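Local atomic coordinates of DyP2 (Amycolatopsis sp. ATCC 39116, PDB entry 4G2C), a protein that probably uses its haem to oxidise dyes and other substrates with peroxide, as a multifunctional dye-decolorizing peroxidase from a lignin-reactive bacterium. Residues A[268-282]-A[471-485]. Sequence-based numbering, arbitrary orientation.
Sequences GSYFVFRKLEQNVRL and PQAVTMKGGEYFFMP. With HEM (protoporphyrin IX containing Fe), chain C.
The side chains of Arg274 and Met476 cross at about a right angle on one face of the antiparallel strands 268-278 and 474-484. The thioether lies over one face of the guanidinium, with Met476 SD 3.9 Å from Arg274 CZ. Met476 turns at chi2 (64°), which brings the sulfur back over the arginine. At the guanidinium edge, in its plane, Arg274 NH1 donates to a water 2.8 Å away, which is also hydrogen-bonded to Tyr481 OH. Arg274 NH2 forms a salt bridge with Asp150. A leucine in place of Arg274 would probably leave Asp150 without its charge partner and the water without this N-H donor. Gly479 is paired with Arg274, and a side chain there would clash with Phe273 O.

Further along this face, Val272 CG1 meets the Tyr481 ring at its edge, in plane, 3.8 Å from CE1. Next, Phe483 directs its edge at the face of Tyr270 in a T-shaped stack, planes at 62°. With CG anti to the backbone N (chi1 -175°), the Phe483 ring swings toward strand 268-278, and its CD1 comes to 3.7 Å from Tyr270 CD1. On the other face, Met484 SD approaches the Phe271 ring obliquely, 4.3 Å from its centroid, as a Met-aromatic contact. Phe482 CD1 lies at the edge of the same ring.

Back on the Arg274 face, toward the haem, Leu276 CB packs on Val474 CG1 at 3.9 Å. Both residues touch a haem vinyl group: Val474 CG2 is 3.7 Å from haem CBB. Gln278 NE2 comes close to the methyl CMB and donates to Glu213.

Backbone hydrogen bonds run along the ladder, with a beta bulge where Lys477 and Gly478 both face Lys275. Strand 402-409 pairs with the far side of 268-278. These strands belong to the haem-binding half of the DyP fold. The buried arginine's charge is probably balanced by Asp150, while the vinyl edge meets mostly hydrocarbon beside the Gln278 amide.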
loop_
_atom_site.group_PDB
_atom_site.type_symbol
_atom_site.label_atom_id
_atom_site.label_comp_id
_atom_site.label_asym_id
_atom_site.label_seq_id
_atom_site.Cartn_x
_atom_site.Cartn_y
_atom_site.Cartn_z
ATOM N N GLY A 268 2.127 14.960 -10.494
ATOM C CA GLY A 268 2.806 13.787 -9.978
ATOM C C GLY A 268 2.237 13.330 -8.643
ATOM O O GLY A 268 1.172 13.785 -8.220
ATOM N N SER A 269 2.950 12.418 -7.989
ATOM C CA SER A 269 2.552 11.946 -6.683
ATOM C C SER A 269 3.769 11.473 -5.878
ATOM O O SER A 269 4.718 10.942 -6.445
ATOM C CB SER A 269 1.521 10.817 -6.839
ATOM O OG SER A 269 0.945 10.484 -5.591
ATOM N N TYR A 270 3.729 11.683 -4.561
ATOM C CA TYR A 270 4.710 11.120 -3.628
ATOM C C TYR A 270 4.533 9.604 -3.430
ATOM O O TYR A 270 3.398 9.069 -3.415
ATOM C CB TYR A 270 4.650 11.826 -2.268
ATOM C CG TYR A 270 4.986 13.281 -2.340
ATOM C CD1 TYR A 270 6.315 13.708 -2.411
ATOM C CD2 TYR A 270 3.982 14.242 -2.358
ATOM C CE1 TYR A 270 6.625 15.057 -2.485
ATOM C CE2 TYR A 270 4.278 15.579 -2.426
ATOM C CZ TYR A 270 5.597 15.985 -2.497
ATOM O OH TYR A 270 5.893 17.328 -2.571
ATOM N N PHE A 271 5.664 8.926 -3.266
ATOM C CA PHE A 271 5.711 7.463 -3.320
ATOM C C PHE A 271 6.484 6.937 -2.130
ATOM O O PHE A 271 7.630 7.328 -1.914
ATOM C CB PHE A 271 6.383 7.037 -4.629
ATOM C CG PHE A 271 6.442 5.546 -4.854
ATOM C CD1 PHE A 271 5.289 4.820 -5.114
ATOM C CD2 PHE A 271 7.666 4.881 -4.860
ATOM C CE1 PHE A 271 5.355 3.462 -5.339
ATOM C CE2 PHE A 271 7.742 3.527 -5.094
ATOM C CZ PHE A 271 6.590 2.811 -5.332
ATOM N N VAL A 272 5.841 6.080 -1.340
ATOM C CA VAL A 272 6.500 5.420 -0.211
ATOM C C VAL A 272 6.920 4.040 -0.654
ATOM O O VAL A 272 6.090 3.288 -1.152
ATOM C CB VAL A 272 5.547 5.203 0.989
ATOM C CG1 VAL A 272 6.343 4.803 2.238
ATOM C CG2 VAL A 272 4.708 6.427 1.253
ATOM N N PHE A 273 8.200 3.711 -0.491
ATOM C CA PHE A 273 8.664 2.325 -0.628
ATOM C C PHE A 273 9.252 1.853 0.700
ATOM O O PHE A 273 10.160 2.491 1.240
ATOM C CB PHE A 273 9.711 2.179 -1.747
ATOM C CG PHE A 273 10.108 0.752 -2.010
ATOM C CD1 PHE A 273 10.941 0.078 -1.130
ATOM C CD2 PHE A 273 9.621 0.071 -3.115
ATOM C CE1 PHE A 273 11.291 -1.253 -1.352
ATOM C CE2 PHE A 273 9.968 -1.255 -3.347
ATOM C CZ PHE A 273 10.804 -1.913 -2.463
ATOM N N ARG A 274 8.718 0.758 1.240
ATOM C CA ARG A 274 9.231 0.165 2.481
ATOM C C ARG A 274 9.241 -1.371 2.377
ATOM O O ARG A 274 8.195 -1.988 2.151
ATOM C CB ARG A 274 8.362 0.566 3.680
ATOM C CG ARG A 274 8.645 1.924 4.307
ATOM C CD ARG A 274 7.453 2.413 5.157
ATOM N NE ARG A 274 7.372 1.768 6.472
ATOM C CZ ARG A 274 8.070 2.179 7.528
ATOM N NH1 ARG A 274 8.879 3.217 7.399
ATOM N NH2 ARG A 274 7.968 1.567 8.703
ATOM N N LYS A 275 10.413 -1.984 2.556
ATOM C CA LYS A 275 10.533 -3.445 2.512
ATOM C C LYS A 275 10.217 -3.988 3.891
ATOM O O LYS A 275 10.917 -3.679 4.865
ATOM C CB LYS A 275 11.948 -3.874 2.095
ATOM C CG LYS A 275 12.090 -5.356 1.748
ATOM C CD LYS A 275 13.547 -5.725 1.497
ATOM C CE LYS A 275 13.694 -7.175 1.030
ATOM N NZ LYS A 275 15.072 -7.520 0.566
ATOM N N LEU A 276 9.145 -4.775 3.973
ATOM C CA LEU A 276 8.638 -5.252 5.254
ATOM C C LEU A 276 8.729 -6.767 5.294
ATOM O O LEU A 276 8.042 -7.468 4.550
ATOM C CB LEU A 276 7.181 -4.805 5.463
ATOM C CG LEU A 276 6.934 -3.303 5.291
ATOM C CD1 LEU A 276 5.447 -2.957 5.366
ATOM C CD2 LEU A 276 7.715 -2.494 6.325
ATOM N N GLU A 277 9.583 -7.273 6.165
ATOM C CA GLU A 277 9.740 -8.709 6.278
ATOM C C GLU A 277 8.649 -9.284 7.162
ATOM O O GLU A 277 8.341 -8.744 8.230
ATOM C CB GLU A 277 11.121 -9.067 6.831
ATOM C CG GLU A 277 11.466 -10.547 6.659
ATOM C CD GLU A 277 12.807 -10.892 7.265
ATOM O OE1 GLU A 277 12.908 -10.909 8.510
ATOM O OE2 GLU A 277 13.758 -11.138 6.496
ATOM N N GLN A 278 8.071 -10.389 6.706
ATOM C CA GLN A 278 7.018 -11.086 7.433
ATOM C C GLN A 278 7.492 -12.431 8.013
ATOM O O GLN A 278 7.784 -13.365 7.269
ATOM C CB GLN A 278 5.847 -11.350 6.489
ATOM C CG GLN A 278 5.163 -10.091 5.950
ATOM C CD GLN A 278 3.943 -10.434 5.110
ATOM O OE1 GLN A 278 4.009 -10.471 3.877
ATOM N NE2 GLN A 278 2.829 -10.697 5.771
ATOM N N ASN A 279 7.564 -12.529 9.335
ATOM C CA ASN A 279 7.803 -13.805 9.984
ATOM C C ASN A 279 6.462 -14.535 10.119
ATOM O O ASN A 279 5.783 -14.438 11.148
ATOM C CB ASN A 279 8.456 -13.592 11.354
ATOM C CG ASN A 279 8.855 -14.902 12.031
ATOM O OD1 ASN A 279 8.266 -15.953 11.791
ATOM N ND2 ASN A 279 9.867 -14.834 12.876
ATOM N N VAL A 280 6.079 -15.236 9.057
ATOM C CA VAL A 280 4.816 -15.948 9.005
ATOM C C VAL A 280 4.712 -16.940 10.147
ATOM O O VAL A 280 3.669 -17.049 10.803
ATOM C CB VAL A 280 4.670 -16.692 7.690
ATOM C CG1 VAL A 280 3.322 -17.428 7.641
ATOM C CG2 VAL A 280 4.810 -15.722 6.541
ATOM N N ARG A 281 5.812 -17.644 10.400
ATOM C CA ARG A 281 5.862 -18.608 11.488
ATOM C C ARG A 281 5.360 -18.013 12.803
ATOM O O ARG A 281 4.487 -18.575 13.469
ATOM C CB ARG A 281 7.285 -19.157 11.660
ATOM C CG ARG A 281 7.463 -20.066 12.889
ATOM C CD ARG A 281 8.506 -21.177 12.654
ATOM N NE ARG A 281 9.901 -20.725 12.717
ATOM C CZ ARG A 281 10.849 -21.049 11.830
ATOM N NH1 ARG A 281 10.565 -21.823 10.776
ATOM N NH2 ARG A 281 12.091 -20.590 11.989
ATOM N N LEU A 282 5.921 -16.873 13.180
ATOM C CA LEU A 282 5.626 -16.304 14.480
ATOM C C LEU A 282 4.192 -15.769 14.505
ATOM O O LEU A 282 3.502 -15.816 15.538
ATOM C CB LEU A 282 6.621 -15.191 14.775
ATOM C CG LEU A 282 6.491 -14.369 16.045
ATOM C CD1 LEU A 282 6.621 -15.225 17.279
ATOM C CD2 LEU A 282 7.572 -13.301 16.017
ATOM N N PRO A 471 3.252 -10.722 19.448
ATOM C CA PRO A 471 4.640 -10.428 19.078
ATOM C C PRO A 471 4.694 -9.704 17.730
ATOM O O PRO A 471 3.826 -9.953 16.887
ATOM C CB PRO A 471 5.276 -11.827 18.978
ATOM C CG PRO A 471 4.114 -12.756 18.672
ATOM C CD PRO A 471 2.978 -12.171 19.505
ATOM N N GLN A 472 5.674 -8.813 17.549
ATOM C CA GLN A 472 5.863 -8.099 16.288
ATOM C C GLN A 472 6.434 -9.043 15.231
ATOM O O GLN A 472 7.579 -9.492 15.347
ATOM C CB GLN A 472 6.802 -6.894 16.475
ATOM C CG GLN A 472 6.805 -5.907 15.299
ATOM C CD GLN A 472 7.917 -4.834 15.374
ATOM O OE1 GLN A 472 8.127 -4.179 16.403
ATOM N NE2 GLN A 472 8.620 -4.656 14.269
ATOM N N ALA A 473 5.642 -9.340 14.199
ATOM C CA ALA A 473 6.053 -10.296 13.164
ATOM C C ALA A 473 6.400 -9.624 11.840
ATOM O O ALA A 473 6.697 -10.297 10.846
ATOM C CB ALA A 473 4.975 -11.375 12.957
ATOM N N VAL A 474 6.343 -8.298 11.825
ATOM C CA VAL A 474 6.700 -7.537 10.637
ATOM C C VAL A 474 7.896 -6.638 10.928
ATOM O O VAL A 474 7.894 -5.874 11.899
ATOM C CB VAL A 474 5.508 -6.711 10.123
ATOM C CG1 VAL A 474 5.963 -5.686 9.077
ATOM C CG2 VAL A 474 4.408 -7.647 9.574
ATOM N N THR A 475 8.924 -6.741 10.094
ATOM C CA THR A 475 10.139 -5.960 10.307
ATOM C C THR A 475 10.490 -5.073 9.123
ATOM O O THR A 475 10.655 -5.551 7.999
ATOM C CB THR A 475 11.360 -6.873 10.608
ATOM O OG1 THR A 475 11.025 -7.799 11.648
ATOM C CG2 THR A 475 12.569 -6.042 11.041
ATOM N N MET A 476 10.623 -3.779 9.391
ATOM C CA MET A 476 11.031 -2.804 8.379
ATOM C C MET A 476 12.514 -3.000 8.051
ATOM O O MET A 476 13.371 -2.858 8.931
ATOM C CB MET A 476 10.769 -1.383 8.904
ATOM C CG MET A 476 11.545 -0.253 8.233
ATOM S SD MET A 476 11.103 -0.087 6.504
ATOM C CE MET A 476 11.832 1.508 6.128
ATOM N N LYS A 477 12.809 -3.319 6.790
ATOM C CA LYS A 477 14.178 -3.655 6.371
ATOM C C LYS A 477 14.877 -2.508 5.651
ATOM O O LYS A 477 16.045 -2.623 5.282
ATOM C CB LYS A 477 14.179 -4.881 5.448
ATOM C CG LYS A 477 13.553 -6.116 6.048
ATOM C CD LYS A 477 14.277 -6.548 7.316
ATOM C CE LYS A 477 15.637 -7.150 7.006
ATOM N NZ LYS A 477 16.216 -7.788 8.228
ATOM N N GLY A 478 14.153 -1.417 5.428
ATOM C CA GLY A 478 14.692 -0.276 4.710
ATOM C C GLY A 478 13.690 0.236 3.688
ATOM O O GLY A 478 12.823 -0.507 3.220
ATOM N N GLY A 479 13.814 1.508 3.328
ATOM C CA GLY A 479 12.877 2.125 2.407
ATOM C C GLY A 479 13.268 3.550 2.120
ATOM O O GLY A 479 14.264 4.028 2.671
ATOM N N GLU A 480 12.502 4.230 1.260
ATOM C CA GLU A 480 12.783 5.636 0.926
ATOM C C GLU A 480 11.551 6.341 0.370
ATOM O O GLU A 480 10.583 5.685 -0.039
ATOM C CB GLU A 480 13.966 5.725 -0.065
ATOM C CG GLU A 480 14.382 7.140 -0.467
ATOM C CD GLU A 480 14.730 8.047 0.720
ATOM O OE1 GLU A 480 15.911 8.087 1.132
ATOM O OE2 GLU A 480 13.829 8.741 1.228
ATOM N N TYR A 481 11.581 7.674 0.358
ATOM C CA TYR A 481 10.489 8.457 -0.227
ATOM C C TYR A 481 10.881 9.031 -1.580
ATOM O O TYR A 481 12.001 9.510 -1.755
ATOM C CB TYR A 481 10.085 9.624 0.676
ATOM C CG TYR A 481 9.562 9.258 2.033
ATOM C CD1 TYR A 481 8.678 8.199 2.201
ATOM C CD2 TYR A 481 9.960 9.977 3.163
ATOM C CE1 TYR A 481 8.185 7.871 3.462
ATOM C CE2 TYR A 481 9.481 9.660 4.423
ATOM C CZ TYR A 481 8.592 8.603 4.574
ATOM O OH TYR A 481 8.105 8.280 5.828
ATOM N N PHE A 482 9.935 9.012 -2.515
ATOM C CA PHE A 482 10.164 9.460 -3.888
ATOM C C PHE A 482 8.997 10.337 -4.392
ATOM O O PHE A 482 7.982 10.499 -3.729
ATOM C CB PHE A 482 10.264 8.257 -4.829
ATOM C CG PHE A 482 11.362 7.261 -4.485
ATOM C CD1 PHE A 482 11.162 6.283 -3.519
ATOM C CD2 PHE A 482 12.558 7.263 -5.184
ATOM C CE1 PHE A 482 12.149 5.350 -3.231
ATOM C CE2 PHE A 482 13.543 6.338 -4.901
ATOM C CZ PHE A 482 13.344 5.381 -3.926
ATOM N N PHE A 483 9.139 10.868 -5.592
ATOM C CA PHE A 483 8.059 11.554 -6.257
ATOM C C PHE A 483 8.011 10.985 -7.671
ATOM O O PHE A 483 9.037 10.953 -8.354
ATOM C CB PHE A 483 8.358 13.058 -6.282
ATOM C CG PHE A 483 7.251 13.899 -6.851
ATOM C CD1 PHE A 483 6.093 14.133 -6.123
ATOM C CD2 PHE A 483 7.380 14.481 -8.097
ATOM C CE1 PHE A 483 5.064 14.922 -6.645
ATOM C CE2 PHE A 483 6.365 15.279 -8.622
ATOM C CZ PHE A 483 5.204 15.498 -7.895
ATOM N N MET A 484 6.851 10.504 -8.114
ATOM C CA MET A 484 6.706 10.200 -9.534
ATOM C C MET A 484 6.278 11.477 -10.249
ATOM O O MET A 484 5.162 11.950 -10.078
ATOM C CB MET A 484 5.701 9.078 -9.827
ATOM C CG MET A 484 5.572 7.978 -8.792
ATOM S SD MET A 484 7.018 7.006 -8.317
ATOM C CE MET A 484 7.809 8.123 -7.177
ATOM N N PRO A 485 7.182 12.055 -11.038
ATOM C CA PRO A 485 6.881 13.296 -11.755
ATOM C C PRO A 485 6.073 13.043 -13.010
ATOM O O PRO A 485 5.873 11.898 -13.417
ATOM C CB PRO A 485 8.268 13.826 -12.124
ATOM C CG PRO A 485 9.112 12.607 -12.203
ATOM C CD PRO A 485 8.596 11.661 -11.175
HETATM C CHA HEM C . -5.623 -3.441 4.515
HETATM C CHB HEM C . -2.069 -6.597 5.530
HETATM C CHC HEM C . 1.145 -2.969 5.844
HETATM C CHD HEM C . -2.522 0.182 5.621
HETATM C C1A HEM C . -4.943 -4.613 4.744
HETATM C C2A HEM C . -5.519 -5.941 4.684
HETATM C C3A HEM C . -4.534 -6.804 4.960
HETATM C C4A HEM C . -3.309 -6.059 5.200
HETATM C CMA HEM C . -4.656 -8.336 5.018
HETATM C CAA HEM C . -7.005 -6.257 4.354
HETATM C CBA HEM C . -7.189 -6.301 2.833
HETATM C CGA HEM C . -7.445 -4.930 2.252
HETATM O O1A HEM C . -8.370 -4.228 2.698
HETATM O O2A HEM C . -6.721 -4.516 1.322
HETATM C C1B HEM C . -0.877 -5.913 5.717
HETATM C C2B HEM C . 0.442 -6.476 6.004
HETATM C C3B HEM C . 1.318 -5.455 6.085
HETATM C C4B HEM C . 0.602 -4.227 5.838
HETATM C CMB HEM C . 0.743 -7.984 6.200
HETATM C CAB HEM C . 2.840 -5.489 6.350
HETATM C CBB HEM C . 3.548 -6.603 6.144
HETATM C C1C HEM C . 0.417 -1.800 5.890
HETATM C C2C HEM C . 0.943 -0.481 6.202
HETATM C C3C HEM C . -0.078 0.389 6.121
HETATM C C4C HEM C . -1.269 -0.355 5.764
HETATM C CMC HEM C . 2.427 -0.146 6.526
HETATM C CAC HEM C . -0.043 1.911 6.400
HETATM C CBC HEM C . 0.930 2.465 7.141
HETATM C C1D HEM C . -3.670 -0.486 5.250
HETATM C C2D HEM C . -4.901 0.167 4.890
HETATM C C3D HEM C . -5.842 -0.973 4.533
HETATM C C4D HEM C . -5.112 -2.186 4.726
HETATM C CMD HEM C . -5.177 1.680 4.860
HETATM C CAD HEM C . -7.292 -0.882 4.102
HETATM C CBD HEM C . -8.042 -0.577 5.382
HETATM C CGD HEM C . -9.458 -0.336 4.938
HETATM O O1D HEM C . -9.658 0.564 4.081
HETATM O O2D HEM C . -10.355 -1.083 5.414
HETATM N NA HEM C . -3.606 -4.719 5.048
HETATM N NB HEM C . -0.726 -4.543 5.622
HETATM N NC HEM C . -0.939 -1.686 5.629
HETATM N ND HEM C . -3.839 -1.862 5.140
HETATM FE FE HEM C . -2.284 -3.272 5.553
HETATM O O HOH W 1 9.401 5.508 5.911
HETATM O O HOH W 2 9.798 -9.982 10.730
HETATM O O HOH W 3 14.815 -9.827 10.599
#